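Local coordinates for cobalamin (Vitamin B12) biosynthesis CbiX protein (Marinobacter aquaeolei, PDB 3LYH) that probably binds metal ions and acts as a lyase of the CbiX chelatase family, with a putative role in cobalamin biosynthesis, at residues P5-L10 with E63-V68; I9-G14 with A41-A46; T52-A57 with H93-R98. All coordinates share one frame; numbering follows the deposited sequence. Where two conformers were deposited one is given.

Contact 1: P5-L10 with E63-V68; sequences PHQIIL and EQFTVV
In the parallel sheet, strands 6-12 and 64-69 run side by side, and His-6 reaches across to Thr-66 while Gln-7 lies against Phe-65. Four backbone bonds make the ladder: Gln-7 N takes Gln-64 O and its O receives Thr-66 N; Ile-9 N takes Thr-66 O, and Ile-9 O receives Val-68 N at 2.8 Å. Over residues 6-10 and 64-68 the axes come within 4.7 Å and turn by 23°, the twist of a parallel pair. As in any beta ladder, the side chains alternate between the two faces. On the face of Gln-7, Ile-9, Phe-65 and Val-67, which helix 50-59 covers, Ile-9 CD1 packs on Phe-65 CD2 at 3.7 Å, and Gln-7 CB comes obliquely to the same ring atom at 3.5 Å. The other face holds Ile-8 beside Thr-66, and Leu-10 CD2 alongside Val-68 CB (3.9 Å). Here His-6, its CG anti to the backbone N (chi1 -162°), lays its ring over the peptide of Gln-64 and Phe-65, with Gln-64 O 4.0 Å above its centre. At the ring edge NE2 hydrogen-bonds Thr-66 OG1 at 2.5 Å, a doubtfully short length. Ser-124 of the second subunit also bonds that hydroxyl.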
ATOM      1  N   PRO B   5      22.646  15.632   8.836  1.00 38.08           N
ATOM      2  CA  PRO B   5      21.296  15.577   8.229  1.00 35.21           C
ATOM      3  C   PRO B   5      21.015  14.152   7.753  1.00 29.83           C
ATOM      4  O   PRO B   5      21.919  13.489   7.232  1.00 28.57           O
ATOM      5  CB  PRO B   5      21.404  16.499   7.013  1.00 35.31           C
ATOM      6  CG  PRO B   5      22.817  16.375   6.591  1.00 34.82           C
ATOM      7  CD  PRO B   5      23.639  16.135   7.862  1.00 40.62           C
ATOM      8  N   HIS B   6      19.773  13.711   7.929  1.00 27.32           N
ATOM      9  CA  HIS B   6      19.399  12.323   7.734  1.00 23.81           C
ATOM     10  C   HIS B   6      18.456  12.210   6.545  1.00 23.92           C
ATOM     11  O   HIS B   6      17.351  12.806   6.516  1.00 24.17           O
ATOM     12  CB  HIS B   6      18.735  11.804   8.986  1.00 25.66           C
ATOM     13  CG  HIS B   6      18.691  10.320   9.061  1.00 33.28           C
ATOM     14  ND1 HIS B   6      19.631   9.591   9.760  1.00 41.05           N
ATOM     15  CD2 HIS B   6      17.847   9.423   8.503  1.00 22.17           C
ATOM     16  CE1 HIS B   6      19.354   8.304   9.633  1.00 42.98           C
ATOM     17  NE2 HIS B   6      18.266   8.182   8.892  1.00 30.26           N
ATOM     18  N   GLN B   7      18.897  11.458   5.543  1.00 16.53           N
ATOM     19  CA  GLN B   7      18.130  11.346   4.295  1.00 14.15           C
ATOM     20  C   GLN B   7      17.125  10.244   4.447  1.00 12.83           C
ATOM     21  O   GLN B   7      17.489   9.145   4.821  1.00 15.67           O
ATOM     22  CB  GLN B   7      19.051  11.002   3.124  1.00 15.86           C
ATOM     23  CG  GLN B   7      18.331  10.774   1.779  1.00 14.02           C
ATOM     24  CD  GLN B   7      17.836  12.053   1.082  1.00 17.53           C
ATOM     25  OE1 GLN B   7      16.751  12.061   0.451  1.00 19.34           O
ATOM     26  NE2 GLN B   7      18.634  13.108   1.147  1.00 13.25           N
ATOM     27  N   ILE B   8      15.867  10.532   4.144  1.00 12.29           N
ATOM     28  CA  ILE B   8      14.840   9.511   4.025  1.00 11.86           C
ATOM     29  C   ILE B   8      14.719   9.135   2.546  1.00 12.08           C
ATOM     30  O   ILE B   8      14.629   9.988   1.674  1.00 11.94           O
ATOM     31  CB  ILE B   8      13.479  10.033   4.518  1.00 13.36           C
ATOM     32  CG1 ILE B   8      13.489  10.230   6.038  1.00 12.12           C
ATOM     33  CG2 ILE B   8      12.326   9.105   4.077  1.00 14.39           C
ATOM     34  CD1 ILE B   8      13.342   8.881   6.823  1.00 15.05           C
ATOM     35  N   ILE B   9      14.733   7.836   2.283  1.00 11.21           N
ATOM     36  CA  ILE B   9      14.449   7.277   0.971  1.00 11.32           C
ATOM     37  C   ILE B   9      13.173   6.467   1.094  1.00  9.54           C
ATOM     38  O   ILE B   9      13.145   5.455   1.822  1.00 11.96           O
ATOM     39  CB  ILE B   9      15.595   6.393   0.437  1.00 10.33           C
ATOM     40  CG1 ILE B   9      16.859   7.217   0.384  1.00 13.06           C
ATOM     41  CG2 ILE B   9      15.266   5.904  -0.994  1.00 16.94           C
ATOM     42  CD1 ILE B   9      18.133   6.457  -0.048  1.00 17.38           C
ATOM     43  N   LEU B  10      12.134   6.901   0.392  1.00  9.23           N
ATOM     44  CA  LEU B  10      10.869   6.148   0.279  1.00  8.43           C
ATOM     45  C   LEU B  10      11.060   5.184  -0.845  1.00 11.25           C
ATOM     46  O   LEU B  10      11.275   5.617  -1.972  1.00 13.47           O
ATOM     47  CB  LEU B  10       9.663   7.038   0.034  1.00  8.81           C
ATOM     48  CG  LEU B  10       9.403   8.119   1.066  1.00 11.61           C
ATOM     49  CD1 LEU B  10       8.176   8.985   0.753  1.00 14.35           C
ATOM     50  CD2 LEU B  10       9.331   7.575   2.447  1.00 22.96           C
ATOM     51  N   GLU B  63      25.502  11.364   4.832  1.00 18.18           N
ATOM     52  CA  GLU B  63      26.120  10.088   5.097  1.00 17.62           C
ATOM     53  C   GLU B  63      25.187   9.072   5.775  1.00 17.74           C
ATOM     54  O   GLU B  63      25.564   7.907   5.809  1.00 18.86           O
ATOM     55  CB  GLU B  63      27.383  10.288   5.952  1.00 21.98           C
ATOM     56  CG  GLU B  63      28.345  11.337   5.383  1.00 28.00           C
ATOM     57  CD  GLU B  63      28.953  10.967   4.022  1.00 37.89           C
ATOM     58  OE1 GLU B  63      29.017   9.770   3.672  1.00 47.26           O
ATOM     59  OE2 GLU B  63      29.403  11.893   3.305  1.00 50.06           O
ATOM     60  N   GLN B  64      24.039   9.527   6.317  1.00 15.79           N
ATOM     61  CA  GLN B  64      23.124   8.699   7.132  1.00 15.82           C
ATOM     62  C   GLN B  64      21.775   8.677   6.413  1.00 14.08           C
ATOM     63  O   GLN B  64      21.241   9.731   6.024  1.00 14.78           O
ATOM     64  CB  GLN B  64      22.925   9.280   8.536  1.00 16.17           C
ATOM     65  CG  GLN B  64      24.197   9.321   9.411  1.00 22.96           C
ATOM     66  CD  GLN B  64      24.630   7.964   9.914  1.00 33.60           C
ATOM     67  OE1 GLN B  64      23.815   7.040  10.038  1.00 36.46           O
ATOM     68  NE2 GLN B  64      25.928   7.836  10.223  1.00 36.34           N
ATOM     69  N   PHE B  65      21.254   7.466   6.207  1.00 14.97           N
ATOM     70  CA  PHE B  65      20.030   7.242   5.455  1.00 13.15           C
ATOM     71  C   PHE B  65      19.113   6.325   6.232  1.00 14.57           C
ATOM     72  O   PHE B  65      19.588   5.496   7.001  1.00 14.26           O
ATOM     73  CB  PHE B  65      20.343   6.572   4.100  1.00 13.87           C
ATOM     74  CG  PHE B  65      21.204   7.408   3.202  1.00 10.86           C
ATOM     75  CD1 PHE B  65      22.584   7.469   3.409  1.00 14.69           C
ATOM     76  CD2 PHE B  65      20.675   8.064   2.095  1.00 11.80           C
ATOM     77  CE1 PHE B  65      23.400   8.270   2.578  1.00 17.55           C
ATOM     78  CE2 PHE B  65      21.456   8.837   1.259  1.00 12.49           C
ATOM     79  CZ  PHE B  65      22.840   8.936   1.484  1.00 15.34           C
ATOM     80  N   THR B  66      17.817   6.465   5.992  1.00 13.35           N
ATOM     81  CA  THR B  66      16.815   5.490   6.422  1.00 11.87           C
ATOM     82  C   THR B  66      15.925   5.228   5.212  1.00 12.52           C
ATOM     83  O   THR B  66      15.383   6.159   4.635  1.00 14.28           O
ATOM     84  CB  THR B  66      15.987   5.953   7.627  1.00 16.52           C
ATOM     85  OG1 THR B  66      16.887   6.149   8.741  1.00 18.05           O
ATOM     86  CG2 THR B  66      14.891   4.937   8.008  1.00 16.81           C
ATOM     87  N   VAL B  67      15.871   3.961   4.826  1.00 12.97           N
ATOM     88  CA  VAL B  67      14.950   3.449   3.789  1.00 11.79           C
ATOM     89  C   VAL B  67      13.655   3.058   4.429  1.00 11.77           C
ATOM     90  O   VAL B  67      13.633   2.204   5.337  1.00 12.87           O
ATOM     91  CB  VAL B  67      15.577   2.264   3.040  1.00 13.89           C
ATOM     92  CG1 VAL B  67      14.593   1.649   2.052  1.00 13.09           C
ATOM     93  CG2 VAL B  67      16.856   2.717   2.275  1.00 13.65           C
ATOM     94  N   VAL B  68      12.586   3.708   3.977  1.00 12.16           N
ATOM     95  CA  VAL B  68      11.193   3.431   4.423  1.00 11.26           C
ATOM     96  C   VAL B  68      10.490   2.739   3.222  1.00  8.89           C
ATOM     97  O   VAL B  68      10.156   3.412   2.225  1.00 10.20           O
ATOM     98  CB  VAL B  68      10.418   4.698   4.798  1.00 10.51           C
ATOM     99  CG1 VAL B  68       8.995   4.354   5.257  1.00 10.81           C
ATOM    100  CG2 VAL B  68      11.135   5.491   5.903  1.00 15.71           C
TER

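Contact 2: I9-G14 with A41-A46; sequences ILLAHG and AYMELA
Glu-44 folds back to His-13 because its CG sits between its own backbone N and carbonyl carbon (chi1 67°) and the chain bends again at chi2 (-79°). The carboxylate thus arrives at the edge of the imidazole, where His-13 ND1 donates to Glu-44 OE2 over 2.7 Å. That oxygen is met on its syn side by the ring, somewhat out of the carboxylate plane, and on its anti side by Gly-14 N at 3.1 Å. Two donors from neighbouring residues so grip one oxygen. Gly-14 itself is pressed close to the 43-46 loop: its CA makes a CH...O contact with Glu-44 O (3.0 Å) and lies 3.6 Å from CD1 of Tyr-42, obliquely to the ring. The Tyr-42 hydroxyl is bonded to Glu-25 of helix 18-34, the helix that links the two strands of this beta-alpha-beta unit.

Upstream, the strands form a parallel ladder. Ala-41 N bonds Leu-10 O, Ala-41 O receives Ala-12 N at 2.9 Å, and Ala-12 O takes the N of Met-43 (selenomethionine) where the strand ends. On the face of Leu-11 and Ala-41, Ala-41 CB meets Ile-9 CG2 at 3.6 Å, and Leu-11 CD1 rests on Ala-41 O. On the face of Ala-12 and Tyr-42, Ala-12 CB touches Tyr-42 CD1 at 3.9 Å.

Where both strands give way to loops, then, a carboxylate takes over from backbone pairing. The bond to ND1 probably restrains the rotation of the His-13 ring and directs NE2 away from Glu-44, and the same OE2, by also taking Gly-14 N, links ring and backbone.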
ATOM      1  N   ILE B   9      14.733   7.836   2.283  1.00 11.21           N
ATOM      2  CA  ILE B   9      14.449   7.277   0.971  1.00 11.32           C
ATOM      3  C   ILE B   9      13.173   6.467   1.094  1.00  9.54           C
ATOM      4  O   ILE B   9      13.145   5.455   1.822  1.00 11.96           O
ATOM      5  CB  ILE B   9      15.595   6.393   0.437  1.00 10.33           C
ATOM      6  CG1 ILE B   9      16.859   7.217   0.384  1.00 13.06           C
ATOM      7  CG2 ILE B   9      15.266   5.904  -0.994  1.00 16.94           C
ATOM      8  CD1 ILE B   9      18.133   6.457  -0.048  1.00 17.38           C
ATOM      9  N   LEU B  10      12.134   6.901   0.392  1.00  9.23           N
ATOM     10  CA  LEU B  10      10.869   6.148   0.279  1.00  8.43           C
ATOM     11  C   LEU B  10      11.060   5.184  -0.845  1.00 11.25           C
ATOM     12  O   LEU B  10      11.275   5.617  -1.972  1.00 13.47           O
ATOM     13  CB  LEU B  10       9.663   7.038   0.034  1.00  8.81           C
ATOM     14  CG  LEU B  10       9.403   8.119   1.066  1.00 11.61           C
ATOM     15  CD1 LEU B  10       8.176   8.985   0.753  1.00 14.35           C
ATOM     16  CD2 LEU B  10       9.331   7.575   2.447  1.00 22.96           C
ATOM     17  N   LEU B  11      11.014   3.883  -0.555  1.00  9.95           N
ATOM     18  CA  LEU B  11      11.386   2.859  -1.538  1.00  8.75           C
ATOM     19  C   LEU B  11      10.179   2.129  -2.066  1.00  8.99           C
ATOM     20  O   LEU B  11       9.486   1.477  -1.310  1.00 13.34           O
ATOM     21  CB  LEU B  11      12.396   1.855  -0.991  1.00 10.03           C
ATOM     22  CG  LEU B  11      12.980   0.867  -2.015  1.00 14.68           C
ATOM     23  CD1 LEU B  11      13.794   1.594  -3.015  1.00 12.99           C
ATOM     24  CD2 LEU B  11      13.824  -0.214  -1.291  1.00 15.56           C
ATOM     25  N   ALA B  12       9.992   2.229  -3.404  1.00 11.82           N
ATOM     26  CA  ALA B  12       8.858   1.546  -4.104  1.00 13.94           C
ATOM     27  C   ALA B  12       9.390   0.485  -5.096  1.00 14.76           C
ATOM     28  O   ALA B  12      10.535   0.570  -5.507  1.00 15.25           O
ATOM     29  CB  ALA B  12       7.996   2.618  -4.872  1.00 13.28           C
ATOM     30  N   HIS B  13       8.588  -0.503  -5.509  1.00 15.58           N
ATOM     31  CA  HIS B  13       8.858  -1.170  -6.836  1.00 17.59           C
ATOM     32  C   HIS B  13       8.606  -0.233  -7.982  1.00 16.52           C
ATOM     33  O   HIS B  13       7.608   0.495  -7.973  1.00 21.52           O
ATOM     34  CB  HIS B  13       7.924  -2.365  -7.072  1.00 21.41           C
ATOM     35  CG  HIS B  13       8.400  -3.637  -6.482  1.00 18.86           C
ATOM     36  ND1 HIS B  13       9.691  -4.092  -6.643  1.00 26.17           N
ATOM     37  CD2 HIS B  13       7.761  -4.564  -5.726  1.00 24.44           C
ATOM     38  CE1 HIS B  13       9.838  -5.229  -5.984  1.00 29.36           C
ATOM     39  NE2 HIS B  13       8.682  -5.536  -5.419  1.00 31.38           N
ATOM     40  N   GLY B  14       9.446  -0.300  -9.011  1.00 16.39           N
ATOM     41  CA  GLY B  14       9.256   0.471 -10.239  1.00 17.67           C
ATOM     42  C   GLY B  14       8.528  -0.342 -11.294  1.00 17.18           C
ATOM     43  O   GLY B  14       8.221  -1.513 -11.109  1.00 23.97           O
ATOM     44  N   ALA B  41      12.615   6.523  -4.298  1.00 10.98           N
ATOM     45  CA  ALA B  41      13.483   5.746  -5.170  1.00 10.30           C
ATOM     46  C   ALA B  41      12.764   4.440  -5.484  1.00 11.95           C
ATOM     47  O   ALA B  41      11.873   3.988  -4.740  1.00 10.68           O
ATOM     48  CB  ALA B  41      14.869   5.478  -4.540  1.00 10.53           C
ATOM     49  N   TYR B  42      13.148   3.857  -6.619  1.00 13.60           N
ATOM     50  CA  TYR B  42      12.560   2.639  -7.118  1.00 13.35           C
ATOM     51  C   TYR B  42      13.613   1.508  -7.134  1.00 13.71           C
ATOM     52  O   TYR B  42      14.743   1.696  -7.555  1.00 14.49           O
ATOM     53  CB  TYR B  42      12.047   2.851  -8.541  1.00 13.26           C
ATOM     54  CG  TYR B  42      10.925   3.859  -8.613  1.00 11.15           C
ATOM     55  CD1 TYR B  42       9.649   3.485  -8.263  1.00 13.51           C
ATOM     56  CD2 TYR B  42      11.146   5.159  -9.062  1.00 18.44           C
ATOM     57  CE1 TYR B  42       8.599   4.402  -8.324  1.00 16.37           C
ATOM     58  CE2 TYR B  42      10.098   6.089  -9.138  1.00 15.77           C
ATOM     59  CZ  TYR B  42       8.837   5.686  -8.767  1.00 22.21           C
ATOM     60  OH  TYR B  42       7.788   6.556  -8.828  1.00 27.41           O
HETATM   61  N   MSE B  43      13.195   0.356  -6.655  1.00 14.46           N
HETATM   62  CA  MSE B  43      14.034  -0.845  -6.564  0.50 16.23           C
HETATM   63  C   MSE B  43      14.538  -1.280  -7.956  1.00 17.40           C
HETATM   64  O   MSE B  43      15.666  -1.721  -8.092  1.00 16.71           O
HETATM   65  CB  MSE B  43      13.233  -1.959  -5.865  0.50 16.44           C
HETATM   66  CG  MSE B  43      14.022  -3.166  -5.293  0.50 15.75           C
HETATM   67 SE   MSE B  43      12.849  -4.302  -4.237  0.38 17.91          SE
HETATM   68  CE  MSE B  43      11.839  -2.816  -3.725  0.50  2.56           C
ATOM     69  N   GLU B  44      13.688  -1.125  -8.977  1.00 16.44           N
ATOM     70  CA  GLU B  44      14.047  -1.448 -10.342  1.00 18.60           C
ATOM     71  C   GLU B  44      13.143  -0.788 -11.353  1.00 19.20           C
ATOM     72  O   GLU B  44      12.116  -0.233 -10.990  1.00 18.99           O
ATOM     73  CB  GLU B  44      13.926  -2.952 -10.558  1.00 18.29           C
ATOM     74  CG  GLU B  44      12.499  -3.480 -10.479  1.00 18.28           C
ATOM     75  CD  GLU B  44      12.044  -3.633  -9.073  1.00 24.87           C
ATOM     76  OE1 GLU B  44      12.704  -4.409  -8.381  1.00 24.47           O
ATOM     77  OE2 GLU B  44      11.063  -2.958  -8.647  1.00 24.18           O
ATOM     78  N   LEU B  45      13.499  -0.923 -12.633  1.00 18.99           N
ATOM     79  CA  LEU B  45      12.674  -0.542 -13.803  1.00 20.77           C
ATOM     80  C   LEU B  45      12.307   0.945 -13.999  1.00 23.80           C
ATOM     81  O   LEU B  45      11.778   1.322 -15.060  1.00 27.70           O
ATOM     82  CB  LEU B  45      11.400  -1.378 -13.869  1.00 21.15           C
ATOM     83  CG  LEU B  45      11.581  -2.896 -13.891  1.00 20.64           C
ATOM     84  CD1 LEU B  45      10.224  -3.581 -13.662  1.00 23.75           C
ATOM     85  CD2 LEU B  45      12.228  -3.369 -15.169  1.00 23.37           C
ATOM     86  N   ALA B  46      12.538   1.784 -12.997  1.00 20.40           N
ATOM     87  CA  ALA B  46      12.245   3.210 -13.100  1.00 21.13           C
ATOM     88  C   ALA B  46      13.347   3.992 -12.410  1.00 20.80           C
ATOM     89  O   ALA B  46      14.011   3.460 -11.517  1.00 22.27           O
ATOM     90  CB  ALA B  46      10.863   3.538 -12.481  1.00 20.47           C
TER

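Contact 3: T52-A57 with H93-R98; sequences TIVNRA and HGVTIR
Apolar contacts come first, and Val-54 of helix 50-59 carries all of them. Its two methyls divide the work. CG1, placed anti to the backbone N (chi1 169°), comes obliquely to the His-93 ring, 3.7 Å from CD2, and also meets Val-95 CG2 at 4.1 Å. CG2 turns the other way, toward Ile-97 CD1, at a looser 4.4 Å. One valine thus spans the end of helix 78-93, the loop after it and the start of strand 96-99, where the alternation of the chain sends both Val-95 and Ile-97 toward the helix. This is the packing of an alpha/beta layer, in which a helix lies along one side of a parallel sheet and meets its outermost strand.

The polar approaches gather round the imidazole. Asn-55 OD1 lies 3.2 Å from His-93 CE1, a carbon made somewhat acidic by the two nitrogens beside it, and the amide plane stands 58° from the ring plane. The ring's true hydrogen bond is made elsewhere, by NE2 to OD2 of Asp-51, one helical turn before Asn-55. Lys-58 of the same helix bonds His-93 O, so the last residue of helix 78-93 is held by side chain and backbone alike before Gly-94, with positive phi, lets the chain leave the helix.

With an alanine here in place of His-93, Asp-51 would probably be left without its imidazole mate and a gap opened beside Val-54 CG1. A carboxylate at NE2, with the partly negative amide oxygen near CE1, would probably favour the protonated imidazole.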
ATOM      1  N   THR B  52      21.158   6.118  -7.342  1.00 18.93           N
ATOM      2  CA  THR B  52      21.097   7.511  -7.771  1.00 19.28           C
ATOM      3  C   THR B  52      20.766   8.456  -6.642  1.00 19.18           C
ATOM      4  O   THR B  52      21.379   9.507  -6.523  1.00 18.72           O
ATOM      5  CB  THR B  52      20.093   7.699  -8.940  1.00 19.70           C
ATOM      6  OG1 THR B  52      20.621   7.059 -10.096  1.00 25.41           O
ATOM      7  CG2 THR B  52      19.854   9.176  -9.232  1.00 22.37           C
ATOM      8  N   ILE B  53      19.815   8.071  -5.795  1.00 17.22           N
ATOM      9  CA  ILE B  53      19.481   8.888  -4.640  1.00 15.81           C
ATOM     10  C   ILE B  53      20.630   8.926  -3.625  1.00 15.99           C
ATOM     11  O   ILE B  53      20.939   9.983  -3.038  1.00 16.41           O
ATOM     12  CB  ILE B  53      18.157   8.428  -3.997  1.00 13.61           C
ATOM     13  CG1 ILE B  53      16.991   8.576  -4.974  1.00 16.96           C
ATOM     14  CG2 ILE B  53      17.859   9.232  -2.692  1.00 15.93           C
ATOM     15  CD1 ILE B  53      16.781   9.995  -5.531  1.00 18.68           C
ATOM     16  N   VAL B  54      21.255   7.777  -3.386  1.00 17.94           N
ATOM     17  CA  VAL B  54      22.355   7.743  -2.416  1.00 18.54           C
ATOM     18  C   VAL B  54      23.530   8.552  -2.950  1.00 18.79           C
ATOM     19  O   VAL B  54      24.090   9.368  -2.232  1.00 19.10           O
ATOM     20  CB  VAL B  54      22.768   6.297  -2.029  1.00 19.68           C
ATOM     21  CG1 VAL B  54      24.060   6.336  -1.239  1.00 18.80           C
ATOM     22  CG2 VAL B  54      21.643   5.591  -1.249  1.00 22.70           C
ATOM     23  N   ASN B  55      23.831   8.359  -4.234  1.00 21.02           N
ATOM     24  CA  ASN B  55      24.909   9.093  -4.918  1.00 25.25           C
ATOM     25  C   ASN B  55      24.690  10.610  -4.807  1.00 24.78           C
ATOM     26  O   ASN B  55      25.615  11.367  -4.530  1.00 27.96           O
ATOM     27  CB  ASN B  55      24.995   8.634  -6.379  1.00 25.38           C
ATOM     28  CG  ASN B  55      26.361   8.838  -6.992  1.00 36.13           C
ATOM     29  OD1 ASN B  55      27.345   8.252  -6.548  1.00 38.53           O
ATOM     30  ND2 ASN B  55      26.424   9.658  -8.040  1.00 39.68           N
ATOM     31  N   ARG B  56      23.438  11.034  -4.970  1.00 25.34           N
ATOM     32  CA  ARG B  56      23.056  12.439  -4.896  1.00 26.41           C
ATOM     33  C   ARG B  56      23.110  13.048  -3.485  1.00 25.49           C
ATOM     34  O   ARG B  56      23.545  14.194  -3.318  1.00 27.64           O
ATOM     35  CB  ARG B  56      21.620  12.635  -5.453  1.00 28.26           C
ATOM     36  CG  ARG B  56      21.506  12.806  -6.959  1.00 31.38           C
ATOM     37  CD  ARG B  56      20.280  13.679  -7.304  1.00 39.70           C
ATOM     38  NE  ARG B  56      19.794  13.437  -8.665  1.00 42.12           N
ATOM     39  CZ  ARG B  56      18.697  12.747  -9.002  1.00 52.98           C
ATOM     40  NH1 ARG B  56      17.879  12.210  -8.089  1.00 51.54           N
ATOM     41  NH2 ARG B  56      18.403  12.596 -10.297  1.00 55.33           N
ATOM     42  N   ALA B  57      22.618  12.322  -2.488  1.00 20.37           N
ATOM     43  CA  ALA B  57      22.633  12.802  -1.116  1.00 20.19           C
ATOM     44  C   ALA B  57      24.102  12.870  -0.648  1.00 22.47           C
ATOM     45  O   ALA B  57      24.493  13.819   0.027  1.00 22.90           O
ATOM     46  CB  ALA B  57      21.797  11.890  -0.222  1.00 19.10           C
ATOM     47  N   HIS B  93      29.362   3.308  -1.444  1.00 26.46           N
ATOM     48  CA  HIS B  93      29.338   4.746  -1.161  1.00 25.84           C
ATOM     49  C   HIS B  93      29.893   5.147   0.208  1.00 23.16           C
ATOM     50  O   HIS B  93      29.983   6.335   0.473  1.00 27.63           O
ATOM     51  CB  HIS B  93      27.918   5.298  -1.374  1.00 27.02           C
ATOM     52  CG  HIS B  93      27.417   5.122  -2.773  1.00 30.50           C
ATOM     53  ND1 HIS B  93      27.938   5.819  -3.844  1.00 27.88           N
ATOM     54  CD2 HIS B  93      26.452   4.317  -3.285  1.00 27.30           C
ATOM     55  CE1 HIS B  93      27.311   5.457  -4.949  1.00 33.47           C
ATOM     56  NE2 HIS B  93      26.405   4.548  -4.638  1.00 28.12           N
ATOM     57  N   GLY B  94      30.283   4.200   1.060  1.00 20.53           N
ATOM     58  CA  GLY B  94      30.731   4.519   2.425  1.00 19.69           C
ATOM     59  C   GLY B  94      29.707   5.298   3.268  1.00 20.35           C
ATOM     60  O   GLY B  94      30.012   6.331   3.886  1.00 20.04           O
ATOM     61  N   VAL B  95      28.483   4.792   3.291  1.00 17.26           N
ATOM     62  CA  VAL B  95      27.389   5.371   4.069  1.00 17.20           C
ATOM     63  C   VAL B  95      26.759   4.310   4.967  1.00 15.40           C
ATOM     64  O   VAL B  95      27.071   3.122   4.825  1.00 15.61           O
ATOM     65  CB  VAL B  95      26.316   5.984   3.139  1.00 16.02           C
ATOM     66  CG1 VAL B  95      26.940   7.182   2.334  1.00 19.24           C
ATOM     67  CG2 VAL B  95      25.747   4.951   2.189  1.00 17.46           C
ATOM     68  N   THR B  96      25.926   4.789   5.886  1.00 14.81           N
ATOM     69  CA  THR B  96      25.137   3.995   6.837  1.00 16.30           C
ATOM     70  C   THR B  96      23.650   4.149   6.461  1.00 14.18           C
ATOM     71  O   THR B  96      23.141   5.273   6.368  1.00 14.42           O
ATOM     72  CB  THR B  96      25.368   4.437   8.276  1.00 21.68           C
ATOM     73  OG1 THR B  96      26.771   4.353   8.558  1.00 23.87           O
ATOM     74  CG2 THR B  96      24.617   3.529   9.282  1.00 23.34           C
ATOM     75  N   ILE B  97      22.988   3.022   6.218  1.00 14.24           N
ATOM     76  CA  ILE B  97      21.587   2.993   5.792  1.00 12.78           C
ATOM     77  C   ILE B  97      20.808   2.038   6.680  1.00 16.11           C
ATOM     78  O   ILE B  97      21.072   0.835   6.655  1.00 16.97           O
ATOM     79  CB  ILE B  97      21.437   2.555   4.312  1.00 12.94           C
ATOM     80  CG1 ILE B  97      22.373   3.331   3.403  1.00 12.78           C
ATOM     81  CG2 ILE B  97      19.941   2.579   3.823  1.00 12.40           C
ATOM     82  CD1 ILE B  97      22.503   2.728   1.972  1.00 15.80           C
ATOM     83  N   ARG B  98      19.872   2.588   7.460  1.00 13.45           N
ATOM     84  CA  ARG B  98      18.945   1.802   8.240  1.00 15.48           C
ATOM     85  C   ARG B  98      17.774   1.409   7.349  1.00 15.00           C
ATOM     86  O   ARG B  98      17.306   2.211   6.567  1.00 13.82           O
ATOM     87  CB  ARG B  98      18.430   2.593   9.426  1.00 16.49           C
ATOM     88  CG  ARG B  98      17.481   1.814  10.288  1.00 18.18           C
ATOM     89  CD  ARG B  98      17.222   2.485  11.649  1.00 22.70           C
ATOM     90  NE  ARG B  98      16.295   3.612  11.593  1.00 29.54           N
ATOM     91  CZ  ARG B  98      14.955   3.512  11.582  1.00 29.20           C
ATOM     92  NH1 ARG B  98      14.340   2.319  11.602  1.00 25.46           N
ATOM     93  NH2 ARG B  98      14.223   4.619  11.555  1.00 28.43           N
TER

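All three contacts belong to one four-stranded parallel sheet, ordered 38-42, 6-12, 64-69, 96-99, and its helices. Contacts 1 and 2 share Ile-9 and Leu-10 of strand 6-12, which pairs with a different neighbour in each; their centres lie about 14 Å apart. Contact 3 sits about 8 Å from contact 1, centre to centre, and about 14 Å from contact 2. Along the chain contact 2 closes before contact 3 opens, whereas the segments of contacts 1 and 3 alternate, so they interlock. Helix 50-59 joins them all: Ile-53 packs on Ile-9 and Ala-41, Val-54 on Ile-9, and Ala-57 on Phe-65, packing apolar side chains against one face of the sheet and linking both its edges to strand 6-12.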